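Local structure of escJ (Escherichia coli, 1YJ7) at residues 96-101 with 144-149; 138-143 with 159-164; 24-29 with 51-56; 18-23 with 57-62. The protein probably forms part of the membrane-associated ring platform on which the type III secretion system of enteropathogenic E. coli is assembled. The protein carries 3 engineered substitutions. All coordinates share one frame; numbering follows the deposited sequence. Where two conformers were deposited one is given.

Contact 1. Residues 96-101 with 144-149; sequences ERLLSK and KNLVKN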
loop_
_atom_site.group_PDB
_atom_site.type_symbol
_atom_site.label_atom_id
_atom_site.label_comp_id
_atom_site.label_asym_id
_atom_site.label_seq_id
_atom_site.Cartn_x
_atom_site.Cartn_y
_atom_site.Cartn_z
ATOM N N GLU D 96 0.987 21.845 25.765
ATOM C CA GLU D 96 2.346 21.575 25.283
ATOM C C GLU D 96 3.247 22.786 25.527
ATOM O O GLU D 96 4.373 22.636 25.992
ATOM C CB GLU D 96 2.349 21.172 23.808
ATOM C CG GLU D 96 1.722 19.809 23.514
ATOM C CD GLU D 96 1.695 19.443 22.038
ATOM O OE1 GLU D 96 1.011 18.456 21.670
ATOM O OE2 GLU D 96 2.366 20.130 21.224
ATOM N N ARG D 97 2.737 23.974 25.235
ATOM C CA ARG D 97 3.505 25.205 25.389
ATOM C C ARG D 97 3.917 25.391 26.836
ATOM O O ARG D 97 5.063 25.739 27.121
ATOM C CB ARG D 97 2.700 26.405 24.893
ATOM C CG ARG D 97 3.451 27.734 25.076
ATOM C CD ARG D 97 2.606 28.922 24.841
ATOM N NE ARG D 97 2.543 29.210 23.426
ATOM C CZ ARG D 97 1.467 29.200 22.695
ATOM N NH1 ARG D 97 0.297 28.916 23.248
ATOM N NH2 ARG D 97 1.558 29.500 21.391
ATOM N N LEU D 98 2.974 25.154 27.748
ATOM C CA LEU D 98 3.197 25.296 29.190
ATOM C C LEU D 98 4.191 24.250 29.694
ATOM O O LEU D 98 5.191 24.578 30.338
ATOM C CB LEU D 98 1.850 25.231 29.941
ATOM C CG LEU D 98 1.827 25.333 31.485
ATOM C CD1 LEU D 98 0.450 25.827 32.001
ATOM C CD2 LEU D 98 2.179 24.014 32.147
ATOM N N LEU D 99 3.957 22.984 29.371
ATOM C CA LEU D 99 4.836 21.919 29.847
ATOM C C LEU D 99 6.249 22.068 29.292
ATOM O O LEU D 99 7.213 21.673 29.932
ATOM C CB LEU D 99 4.289 20.532 29.500
ATOM C CG LEU D 99 2.989 20.144 30.183
ATOM C CD1 LEU D 99 2.504 18.816 29.642
ATOM C CD2 LEU D 99 3.161 20.095 31.662
ATOM N N SER D 100 6.373 22.663 28.118
ATOM C CA SER D 100 7.678 22.798 27.486
ATOM C C SER D 100 8.555 23.859 28.153
ATOM O O SER D 100 9.737 23.980 27.825
ATOM C CB SER D 100 7.527 23.094 26.006
ATOM O OG SER D 100 6.849 22.032 25.364
ATOM N N LYS D 101 7.996 24.613 29.092
ATOM C CA LYS D 101 8.786 25.539 29.918
ATOM C C LYS D 101 9.406 24.882 31.146
ATOM O O LYS D 101 10.247 25.475 31.824
ATOM C CB LYS D 101 7.935 26.747 30.339
ATOM C CG LYS D 101 7.474 27.590 29.170
ATOM C CD LYS D 101 6.736 28.819 29.645
ATOM C CE LYS D 101 6.100 29.576 28.501
ATOM N NZ LYS D 101 5.548 30.875 29.007
ATOM N N LYS D 144 0.838 15.933 35.861
ATOM C CA LYS D 144 -0.522 15.450 35.814
ATOM C C LYS D 144 -1.480 16.488 36.395
ATOM O O LYS D 144 -2.534 16.714 35.845
ATOM C CB LYS D 144 -0.652 14.148 36.585
ATOM C CG LYS D 144 -0.087 12.986 35.872
ATOM C CD LYS D 144 -0.605 11.672 36.479
ATOM C CE LYS D 144 -0.067 10.492 35.717
ATOM N NZ LYS D 144 -0.218 9.233 36.514
ATOM N N ASN D 145 -1.081 17.137 37.479
ATOM C CA ASN D 145 -1.931 18.144 38.099
ATOM C C ASN D 145 -2.111 19.378 37.197
ATOM O O ASN D 145 -3.219 19.918 37.104
ATOM C CB ASN D 145 -1.396 18.549 39.473
ATOM C CG ASN D 145 -1.733 17.540 40.566
ATOM O OD1 ASN D 145 -2.778 16.896 40.531
ATOM N ND2 ASN D 145 -0.845 17.419 41.555
ATOM N N LEU D 146 -1.050 19.809 36.515
ATOM C CA LEU D 146 -1.156 20.888 35.531
ATOM C C LEU D 146 -2.107 20.549 34.369
ATOM O O LEU D 146 -2.968 21.346 34.008
ATOM C CB LEU D 146 0.223 21.274 34.998
ATOM C CG LEU D 146 1.188 21.898 36.021
ATOM C CD1 LEU D 146 2.601 21.876 35.511
ATOM C CD2 LEU D 146 0.764 23.321 36.366
ATOM N N VAL D 147 -1.987 19.343 33.818
ATOM C CA VAL D 147 -2.859 18.901 32.751
ATOM C C VAL D 147 -4.302 18.798 33.249
ATOM O O VAL D 147 -5.210 19.280 32.591
ATOM C CB VAL D 147 -2.377 17.555 32.168
ATOM C CG1 VAL D 147 -3.358 17.031 31.150
ATOM C CG2 VAL D 147 -0.997 17.740 31.519
ATOM N N LYS D 148 -4.487 18.211 34.421
ATOM C CA LYS D 148 -5.816 18.041 35.005
ATOM C C LYS D 148 -6.558 19.362 35.067
ATOM O O LYS D 148 -7.696 19.454 34.644
ATOM C CB LYS D 148 -5.683 17.461 36.403
ATOM C CG LYS D 148 -7.021 17.217 37.120
ATOM C CD LYS D 148 -6.826 17.073 38.598
ATOM C CE LYS D 148 -8.159 16.760 39.295
ATOM N NZ LYS D 148 -9.060 17.932 39.288
ATOM N N ASN D 149 -5.891 20.389 35.581
ATOM C CA ASN D 149 -6.557 21.661 35.833
ATOM C C ASN D 149 -6.598 22.595 34.636
ATOM O O ASN D 149 -7.190 23.671 34.720
ATOM C CB ASN D 149 -5.970 22.307 37.086
ATOM C CG ASN D 149 -6.456 21.614 38.354
ATOM O OD1 ASN D 149 -7.637 21.404 38.526
ATOM N ND2 ASN D 149 -5.539 21.205 39.194
#
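L146 meets L98 and L99 through a single methyl, CD1, and this three-leucine cluster carries most of the contact between the C-terminal part of helix 80-99 and the side of helix 140-150. L146 CD1 lies 4.0 Å from L98 CD2, the two side chains crossing at a slant, and 4.3 Å from L99 CD2, so it faces a pair of neighbouring leucines that reach it from successive positions of one helix. L98 directs its CB at the opposing helix; CG anti to the backbone N (chi1 179°) brings CD2 to L146. L99 starts off to one side and needs its branched end to arrive: CG lies anti to the carbonyl carbon (chi1 -66°), and CD1 then meets V147 CG2 at 4.1 Å, the side chains crossing at about a right angle. L99 and V147 face inward, where both touch V126, and L99 also packs on C108 while V147 packs on A124.

Beside the contact, S100 N and OG both bond to E96 O, from opposite faces of its carbonyl plane.

Leucine suits these places because its flexible branch can bridge the 8.3 Å between L99 CA and L146 CA, the closest CA pair. No hydrogen bond or charge pair crosses the gap, so attraction here rests on dispersion and the shielding of methyls from water, with the exposed L98 and L146 forming its outer margin.

Contact 2. Residues 138-143 with 159-164; sequences PSVIQI and ISVVIK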
loop_
_atom_site.group_PDB
_atom_site.type_symbol
_atom_site.label_atom_id
_atom_site.label_comp_id
_atom_site.label_asym_id
_atom_site.label_seq_id
_atom_site.Cartn_x
_atom_site.Cartn_y
_atom_site.Cartn_z
ATOM N N PRO D 138 10.316 12.709 39.242
ATOM C CA PRO D 138 9.742 13.460 40.383
ATOM C C PRO D 138 8.714 14.527 39.997
ATOM O O PRO D 138 7.933 14.957 40.865
ATOM C CB PRO D 138 10.971 14.099 41.036
ATOM C CG PRO D 138 12.107 13.284 40.582
ATOM C CD PRO D 138 11.781 12.888 39.173
ATOM N N SER D 139 8.720 14.968 38.739
ATOM C CA SER D 139 7.767 15.953 38.241
ATOM C C SER D 139 6.476 15.369 37.650
ATOM O O SER D 139 5.583 16.115 37.281
ATOM C CB SER D 139 8.448 16.852 37.209
ATOM O OG SER D 139 9.537 17.514 37.815
ATOM N N VAL D 140 6.335 14.047 37.591
ATOM C CA VAL D 140 5.147 13.467 36.972
ATOM C C VAL D 140 3.855 13.863 37.682
ATOM O O VAL D 140 2.888 14.209 37.035
ATOM C CB VAL D 140 5.272 11.937 36.836
ATOM C CG1 VAL D 140 3.953 11.290 36.423
ATOM C CG2 VAL D 140 6.315 11.637 35.838
ATOM N N ILE D 141 3.851 13.842 39.012
ATOM C CA ILE D 141 2.676 14.257 39.763
ATOM C C ILE D 141 2.299 15.733 39.470
ATOM O O ILE D 141 1.127 16.047 39.293
ATOM C CB ILE D 141 2.995 13.959 41.167
ATOM C CG1 ILE D 141 2.671 12.482 41.442
ATOM C CG2 ILE D 141 2.174 14.860 42.117
ATOM C CD1 ILE D 141 3.062 12.031 42.798
ATOM N N GLN D 142 3.304 16.601 39.335
ATOM C CA GLN D 142 3.078 17.997 38.977
ATOM C C GLN D 142 2.533 18.140 37.574
ATOM O O GLN D 142 1.593 18.886 37.333
ATOM C CB GLN D 142 4.376 18.790 39.104
ATOM C CG GLN D 142 4.776 19.021 40.555
ATOM C CD GLN D 142 6.200 19.519 40.719
ATOM O OE1 GLN D 142 6.475 20.386 41.578
ATOM N NE2 GLN D 142 7.110 18.978 39.924
ATOM N N ILE D 143 3.134 17.431 36.632
ATOM C CA ILE D 143 2.647 17.438 35.256
ATOM C C ILE D 143 1.195 17.013 35.170
ATOM O O ILE D 143 0.394 17.645 34.506
ATOM C CB ILE D 143 3.557 16.563 34.368
ATOM C CG1 ILE D 143 4.924 17.236 34.200
ATOM C CG2 ILE D 143 2.892 16.293 33.022
ATOM C CD1 ILE D 143 6.009 16.317 33.712
ATOM N N ILE D 159 -5.380 10.369 33.077
ATOM C CA ILE D 159 -4.250 11.025 32.410
ATOM C C ILE D 159 -3.079 10.053 32.399
ATOM O O ILE D 159 -2.634 9.600 33.449
ATOM C CB ILE D 159 -3.850 12.345 33.125
ATOM C CG1 ILE D 159 -5.039 13.304 33.208
ATOM C CG2 ILE D 159 -2.684 13.017 32.382
ATOM C CD1 ILE D 159 -4.817 14.461 34.159
ATOM N N SER D 160 -2.575 9.740 31.212
ATOM C CA SER D 160 -1.417 8.895 31.076
ATOM C C SER D 160 -0.239 9.815 30.809
ATOM O O SER D 160 -0.299 10.603 29.865
ATOM C CB SER D 160 -1.613 7.905 29.926
ATOM O OG SER D 160 -0.660 6.867 30.012
ATOM N N VAL D 161 0.801 9.740 31.635
ATOM C CA VAL D 161 2.051 10.466 31.394
ATOM C C VAL D 161 3.172 9.466 31.173
ATOM O O VAL D 161 3.410 8.560 31.992
ATOM C CB VAL D 161 2.393 11.429 32.565
ATOM C CG1 VAL D 161 3.744 12.141 32.325
ATOM C CG2 VAL D 161 1.276 12.426 32.743
ATOM N N VAL D 162 3.851 9.602 30.043
ATOM C CA VAL D 162 5.004 8.781 29.749
ATOM C C VAL D 162 6.177 9.726 29.548
ATOM O O VAL D 162 6.052 10.699 28.819
ATOM C CB VAL D 162 4.775 7.931 28.513
ATOM C CG1 VAL D 162 6.035 7.200 28.092
ATOM C CG2 VAL D 162 3.598 6.911 28.780
ATOM N N ILE D 163 7.281 9.435 30.224
ATOM C CA ILE D 163 8.504 10.243 30.095
ATOM C C ILE D 163 9.641 9.400 29.536
ATOM O O ILE D 163 9.868 8.278 29.961
ATOM C CB ILE D 163 8.858 10.954 31.437
ATOM C CG1 ILE D 163 9.123 9.966 32.569
ATOM C CG2 ILE D 163 7.738 11.942 31.842
ATOM C CD1 ILE D 163 9.723 10.619 33.809
ATOM N N LYS D 164 10.349 9.938 28.536
ATOM C CA LYS D 164 11.483 9.264 27.932
ATOM C C LYS D 164 12.643 10.248 27.746
ATOM O O LYS D 164 12.423 11.411 27.461
ATOM C CB LYS D 164 11.114 8.709 26.559
ATOM C CG LYS D 164 10.024 7.643 26.540
ATOM C CD LYS D 164 10.519 6.323 27.127
ATOM C CE LYS D 164 9.352 5.476 27.598
ATOM N NZ LYS D 164 9.736 4.054 27.872
#
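V140 and V161 have the nearest CA atoms of this contact, 7.1 Å apart, and the attraction between them is entirely apolar. V140 CG1 rests against the branch point of its partner, 4.2 Å from V161 CB and equally far from V161 CG1, the two valines sliding past each other in opposite directions. One turn along the helix, I143 sends CG2 to V161 CG2 at 4.2 Å, so V161 uses both of its methyls against helix 140-150. The other branch of V140, CG2, faces I163 CD1 at 4.1 Å. I163 was modelled in two conformers, so this meeting is certain for the one described alone; there CG1 sits between the backbone N and the carbonyl carbon (chi1 61°), which carries the ethyl arm over to V140.

No polar bond crosses the contact; the backbones pair within their own elements. I143 N bonds to S139 O in the first turn of the helix, while strand 159-165 pairs with strand 123-130 through S160, V162 and K164. Beta-branched residues favour the extended backbone of a strand; here V161 and I163 face the helix, while V162, between them, points away and packs on L146 of a second subunit.

Strand 123-130, helix 140-150 and strand 159-165 form a beta-alpha-beta crossover, its two strands parallel and neighbouring. This is the closing part of an alpha-beta-beta-alpha-beta order, consistent with the ring-building motifs of secretion and flagellar ring proteins.

Contact 3. Residues 24-29 with 51-56; sequences NDVNVS and ITILNN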
loop_
_atom_site.group_PDB
_atom_site.type_symbol
_atom_site.label_atom_id
_atom_site.label_comp_id
_atom_site.label_asym_id
_atom_site.label_seq_id
_atom_site.Cartn_x
_atom_site.Cartn_y
_atom_site.Cartn_z
ATOM N N ASN D 24 29.120 9.049 14.233
ATOM C CA ASN D 24 29.337 7.658 13.841
ATOM C C ASN D 24 30.467 7.505 12.841
ATOM O O ASN D 24 30.590 6.468 12.171
ATOM C CB ASN D 24 28.046 7.083 13.245
ATOM C CG ASN D 24 27.040 6.737 14.297
ATOM O OD1 ASN D 24 27.108 5.668 14.892
ATOM N ND2 ASN D 24 26.109 7.645 14.567
ATOM N N ASP D 25 31.283 8.543 12.706
ATOM C CA ASP D 25 32.458 8.499 11.841
ATOM C C ASP D 25 32.112 8.275 10.365
ATOM O O ASP D 25 32.849 7.623 9.618
ATOM C CB ASP D 25 33.433 7.461 12.413
ATOM C CG ASP D 25 33.708 7.713 13.891
ATOM O OD1 ASP D 25 33.999 8.892 14.227
ATOM O OD2 ASP D 25 33.611 6.854 14.804
ATOM N N VAL D 26 30.974 8.828 9.954
ATOM C CA VAL D 26 30.595 8.890 8.556
ATOM C C VAL D 26 30.995 10.252 8.019
ATOM O O VAL D 26 30.622 11.263 8.588
ATOM C CB VAL D 26 29.071 8.705 8.367
ATOM C CG1 VAL D 26 28.661 8.957 6.904
ATOM C CG2 VAL D 26 28.653 7.341 8.827
ATOM N N ASN D 27 31.705 10.258 6.901
ATOM C CA ASN D 27 32.150 11.483 6.237
ATOM C C ASN D 27 30.964 12.119 5.499
ATOM O O ASN D 27 30.582 11.694 4.411
ATOM C CB ASN D 27 33.345 11.160 5.302
ATOM C CG ASN D 27 33.545 12.173 4.166
ATOM O OD1 ASN D 27 33.157 13.343 4.257
ATOM N ND2 ASN D 27 34.182 11.714 3.092
ATOM N N VAL D 28 30.392 13.154 6.094
ATOM C CA VAL D 28 29.263 13.847 5.484
ATOM C C VAL D 28 29.633 15.297 5.164
ATOM O O VAL D 28 30.377 15.951 5.888
ATOM C CB VAL D 28 27.956 13.719 6.345
ATOM C CG1 VAL D 28 28.224 13.930 7.806
ATOM C CG2 VAL D 28 26.857 14.675 5.863
ATOM N N SER D 29 29.136 15.771 4.040
ATOM C CA SER D 29 29.325 17.146 3.632
ATOM C C SER D 29 27.977 17.814 3.437
ATOM O O SER D 29 26.997 17.183 3.035
ATOM C CB SER D 29 30.168 17.215 2.361
ATOM O OG SER D 29 29.532 16.540 1.307
ATOM N N ILE D 51 22.556 5.527 5.363
ATOM C CA ILE D 51 21.132 5.296 5.273
ATOM C C ILE D 51 20.627 4.414 6.429
ATOM O O ILE D 51 19.518 4.639 6.947
ATOM C CB ILE D 51 20.800 4.703 3.875
ATOM C CG1 ILE D 51 21.080 5.759 2.795
ATOM C CG2 ILE D 51 19.338 4.248 3.804
ATOM C CD1 ILE D 51 20.356 7.076 2.959
ATOM N N THR D 52 21.425 3.438 6.844
ATOM C CA THR D 52 21.045 2.571 7.972
ATOM C C THR D 52 20.915 3.414 9.246
ATOM O O THR D 52 19.919 3.325 9.964
ATOM C CB THR D 52 22.061 1.442 8.177
ATOM O OG1 THR D 52 22.100 0.602 7.005
ATOM C CG2 THR D 52 21.638 0.503 9.331
ATOM N N ILE D 53 21.919 4.242 9.498
ATOM C CA ILE D 53 21.932 5.110 10.674
ATOM C C ILE D 53 20.763 6.077 10.637
ATOM O O ILE D 53 20.058 6.238 11.634
ATOM C CB ILE D 53 23.294 5.885 10.783
ATOM C CG1 ILE D 53 24.415 4.921 11.144
ATOM C CG2 ILE D 53 23.201 7.001 11.866
ATOM C CD1 ILE D 53 25.809 5.457 10.859
ATOM N N LEU D 54 20.517 6.709 9.489
ATOM C CA LEU D 54 19.399 7.639 9.410
ATOM C C LEU D 54 18.063 6.915 9.578
ATOM O O LEU D 54 17.194 7.372 10.316
ATOM C CB LEU D 54 19.411 8.410 8.118
ATOM C CG LEU D 54 20.617 9.330 7.952
ATOM C CD1 LEU D 54 20.569 9.966 6.572
ATOM C CD2 LEU D 54 20.692 10.385 9.050
ATOM N N ASN D 55 17.926 5.785 8.918
ATOM C CA ASN D 55 16.697 4.982 9.037
ATOM C C ASN D 55 16.407 4.562 10.480
ATOM O O ASN D 55 15.280 4.737 10.964
ATOM C CB ASN D 55 16.617 3.913 7.945
ATOM C CG ASN D 55 16.142 4.519 6.595
ATOM O OD1 ASN D 55 16.893 5.226 5.910
ATOM N ND2 ASN D 55 14.861 4.317 6.265
ATOM N N ASN D 56 17.439 4.068 11.164
ATOM C CA ASN D 56 17.303 3.544 12.525
ATOM C C ASN D 56 16.944 4.661 13.506
ATOM O O ASN D 56 16.384 4.410 14.558
ATOM C CB ASN D 56 18.576 2.840 12.971
ATOM C CG ASN D 56 18.789 1.491 12.290
ATOM O OD1 ASN D 56 17.986 1.053 11.469
ATOM N ND2 ASN D 56 19.888 0.830 12.634
#
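The amide of N24 is the flat group here, and I53 covers one of its faces. I53 CD1 lies over that face, somewhat displaced from N24 CG, 3.9 Å away, and touches N24 CB at 3.7 Å; I53 CG2 lies on the same side of the plane, 4.0 Å from N24 ND2. That nitrogen is meanwhile hydrogen-bonded to L20 O of the preceding helix, which fixes the turn of the amide while its face lies against the methyls. The torsions allow both: CG anti to the carbonyl carbon (chi1 -77°), then a chi2 of -83° that presents the flat side to the isoleucine.

I53 projects from helix 47-56 with its ethyl arm extended, so CD1 reaches between N24 and V26. V26 CG2 meets it at 4.0 Å, the two side chains running past each other in opposite directions. V26 is buried and also packs on V42 of the adjoining strand, while I53 leans on L20 as well.

The backbone that brings N24 and V26 to the isoleucine is a Schellman motif closing helix 11-23, with V26 N bonded to L21 O and D25 N to L22 O. D25 takes the positive phi of its C-prime position, and D25 O receives a hydrogen bond from R49 of helix 47-56.

Across the two segments no hydrogen bond forms, and the attraction is mainly dispersion between methyls, hydrocarbon and the amide face. Asparagine thus serves two ends at a helix terminus: its N-H bonds a carbonyl of helix 11-23, L20 O, which S23 OG also reaches, and its flat face packs with hydrocarbon.

Contact 4. Residues 18-23 with 57-62; sequences QALLLS and NGFPKK. With PO4 (phosphate ion), chain H.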
loop_
_atom_site.group_PDB
_atom_site.type_symbol
_atom_site.label_atom_id
_atom_site.label_comp_id
_atom_site.label_asym_id
_atom_site.label_seq_id
_atom_site.Cartn_x
_atom_site.Cartn_y
_atom_site.Cartn_z
ATOM N N GLN D 18 23.426 15.589 10.221
ATOM C CA GLN D 18 24.858 15.742 10.037
ATOM C C GLN D 18 25.600 15.372 11.310
ATOM O O GLN D 18 26.534 14.587 11.268
ATOM C CB GLN D 18 25.167 17.193 9.619
ATOM C CG GLN D 18 26.637 17.493 9.412
ATOM C CD GLN D 18 26.915 18.947 9.115
ATOM O OE1 GLN D 18 28.079 19.342 8.902
ATOM N NE2 GLN D 18 25.891 19.753 9.135
ATOM N N ALA D 19 25.185 15.930 12.451
ATOM C CA ALA D 19 25.804 15.587 13.727
ATOM C C ALA D 19 25.727 14.089 14.038
ATOM O O ALA D 19 26.687 13.486 14.519
ATOM C CB ALA D 19 25.178 16.403 14.865
ATOM N N LEU D 20 24.574 13.483 13.761
ATOM C CA LEU D 20 24.393 12.067 14.003
ATOM C C LEU D 20 25.398 11.260 13.176
ATOM O O LEU D 20 26.044 10.337 13.689
ATOM C CB LEU D 20 22.951 11.655 13.678
ATOM C CG LEU D 20 22.617 10.164 13.649
ATOM C CD1 LEU D 20 22.872 9.515 15.026
ATOM C CD2 LEU D 20 21.185 10.011 13.221
ATOM N N LEU D 21 25.527 11.607 11.900
ATOM C CA LEU D 21 26.423 10.883 10.996
ATOM C C LEU D 21 27.886 11.089 11.392
ATOM O O LEU D 21 28.655 10.126 11.459
ATOM C CB LEU D 21 26.179 11.270 9.541
ATOM C CG LEU D 21 24.834 10.770 8.988
ATOM C CD1 LEU D 21 24.600 11.351 7.629
ATOM C CD2 LEU D 21 24.776 9.255 8.941
ATOM N N LEU D 22 28.256 12.331 11.700
ATOM C CA LEU D 22 29.636 12.641 12.101
ATOM C C LEU D 22 30.028 11.911 13.379
ATOM O O LEU D 22 31.171 11.446 13.512
ATOM C CB LEU D 22 29.825 14.147 12.272
ATOM C CG LEU D 22 29.865 14.977 11.003
ATOM C CD1 LEU D 22 29.885 16.453 11.354
ATOM C CD2 LEU D 22 31.063 14.621 10.120
ATOM N N SER D 23 29.077 11.745 14.291
ATOM C CA SER D 23 29.345 11.082 15.559
ATOM C C SER D 23 29.547 9.570 15.382
ATOM O O SER D 23 30.074 8.907 16.266
ATOM C CB SER D 23 28.244 11.371 16.571
ATOM O OG SER D 23 27.072 10.651 16.263
ATOM N N ASN D 57 17.262 5.901 13.141
ATOM C CA ASN D 57 16.996 7.055 13.993
ATOM C C ASN D 57 15.809 7.897 13.552
ATOM O O ASN D 57 15.569 8.975 14.106
ATOM C CB ASN D 57 18.263 7.905 14.108
ATOM C CG ASN D 57 19.283 7.274 15.006
ATOM O OD1 ASN D 57 19.208 7.429 16.230
ATOM N ND2 ASN D 57 20.198 6.492 14.434
ATOM N N GLY D 58 15.084 7.406 12.552
ATOM C CA GLY D 58 13.846 8.003 12.109
ATOM C C GLY D 58 13.987 9.254 11.286
ATOM O O GLY D 58 13.066 10.086 11.295
ATOM N N PHE D 59 15.120 9.391 10.584
ATOM C CA PHE D 59 15.373 10.532 9.706
ATOM C C PHE D 59 15.271 10.166 8.221
ATOM O O PHE D 59 15.718 9.076 7.832
ATOM C CB PHE D 59 16.786 11.049 9.936
ATOM C CG PHE D 59 16.958 11.816 11.207
ATOM C CD1 PHE D 59 17.645 11.262 12.270
ATOM C CD2 PHE D 59 16.473 13.111 11.330
ATOM C CE1 PHE D 59 17.830 11.966 13.447
ATOM C CE2 PHE D 59 16.654 13.810 12.503
ATOM C CZ PHE D 59 17.342 13.248 13.559
ATOM N N PRO D 60 14.737 11.066 7.389
ATOM C CA PRO D 60 14.148 12.342 7.817
ATOM C C PRO D 60 12.785 12.171 8.495
ATOM O O PRO D 60 12.070 11.206 8.234
ATOM C CB PRO D 60 13.989 13.115 6.498
ATOM C CG PRO D 60 13.794 12.073 5.493
ATOM C CD PRO D 60 14.662 10.913 5.927
ATOM N N LYS D 61 12.439 13.114 9.361
ATOM C CA LYS D 61 11.240 12.996 10.174
ATOM C C LYS D 61 10.014 13.135 9.303
ATOM O O LYS D 61 9.942 13.996 8.441
ATOM C CB LYS D 61 11.221 14.049 11.279
ATOM C CG LYS D 61 12.386 13.959 12.241
ATOM C CD LYS D 61 12.208 12.856 13.248
ATOM C CE LYS D 61 13.378 12.801 14.212
ATOM N NZ LYS D 61 13.690 11.398 14.585
ATOM N N LYS D 62 9.052 12.248 9.501
ATOM C CA LYS D 62 7.863 12.310 8.680
ATOM C C LYS D 62 6.910 13.364 9.211
ATOM O O LYS D 62 6.963 13.736 10.386
ATOM C CB LYS D 62 7.228 10.927 8.468
ATOM C CG LYS D 62 6.626 10.252 9.645
ATOM C CD LYS D 62 6.099 8.867 9.239
ATOM C CE LYS D 62 4.801 8.946 8.449
ATOM N NZ LYS D 62 4.204 7.594 8.181
HETATM P P PO4 H . 0.443 7.289 7.494
HETATM O O1 PO4 H . 0.871 8.598 8.135
HETATM O O2 PO4 H . 1.642 6.397 7.228
HETATM O O3 PO4 H . -0.219 7.624 6.173
HETATM O O4 PO4 H . -0.551 6.626 8.425
#
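L20 sets one methyl, CD2, between N57 and F59, while its CD1 approaches N57 ND2 at 4.1 Å. Its CG is anti to the backbone N (chi1 170°), which carries the branch away from helix 11-23, and a chi2 of 61° sets CD2 foremost: it lies 3.7 Å from N57 CB and 3.8 Å from N57 CG, over one face of the amide. N57 turns that face to it with a chi2 of -83°, while its ND2 bonds to I53 O of the helix just ended. Asparagine suits the place because one amide both serves the helix end and offers a flat side that the leucine methyls can reach. F59 receives the same methyl obliquely, CD1 of the ring lying 3.9 Å from L20 CD2. The ring packs on M17 and L54 besides, and K61 CE lies over one face toward the rim, 3.8 Å above the plane.

The loop geometry follows from a Schellman motif ending helix 47-56: F59 N bonds to L54 O and G58 N to N55 O. G58, at the C-prime position, has a positive phi, which glycine adopts easily. Beyond it a cis peptide precedes P60, and K61 folds back so that NZ makes a weak hydrogen bond to N57 O. In the facing helix S23 OG bonds to L20 O at 2.8 Å.

K62, far from L20, is bent at chi3; its NZ donates to phosphate O2 at 3.0 Å and weakly to O1. The ion, probably from the crystallisation liquor, is also bound by K101 of a third subunit.

Leucine, amide face and phenyl ring give a largely apolar surface contact, and the polar groups spend their bonds on helix ends, the folded loop and an anion.

In the fold
The four contacts divide between two ends of the chain: contacts 3 and 4, with centres 7 Å apart, lie on the opposite side of its centre from contacts 1 and 2, whose centres are 10 Å apart. Contacts 1 and 2 share helix 140-150, packed on one face by a helix and on another by a strand, and L99 of one touches I143 of the other. Contact 3 is nested within the loop that contact 4 closes; there I53 meets L20. None is fully buried, and contact 4 is the most superficial. Aliphatic side chains alone make the first two, whereas asparagine amides at helix ends join hydrocarbon in the others.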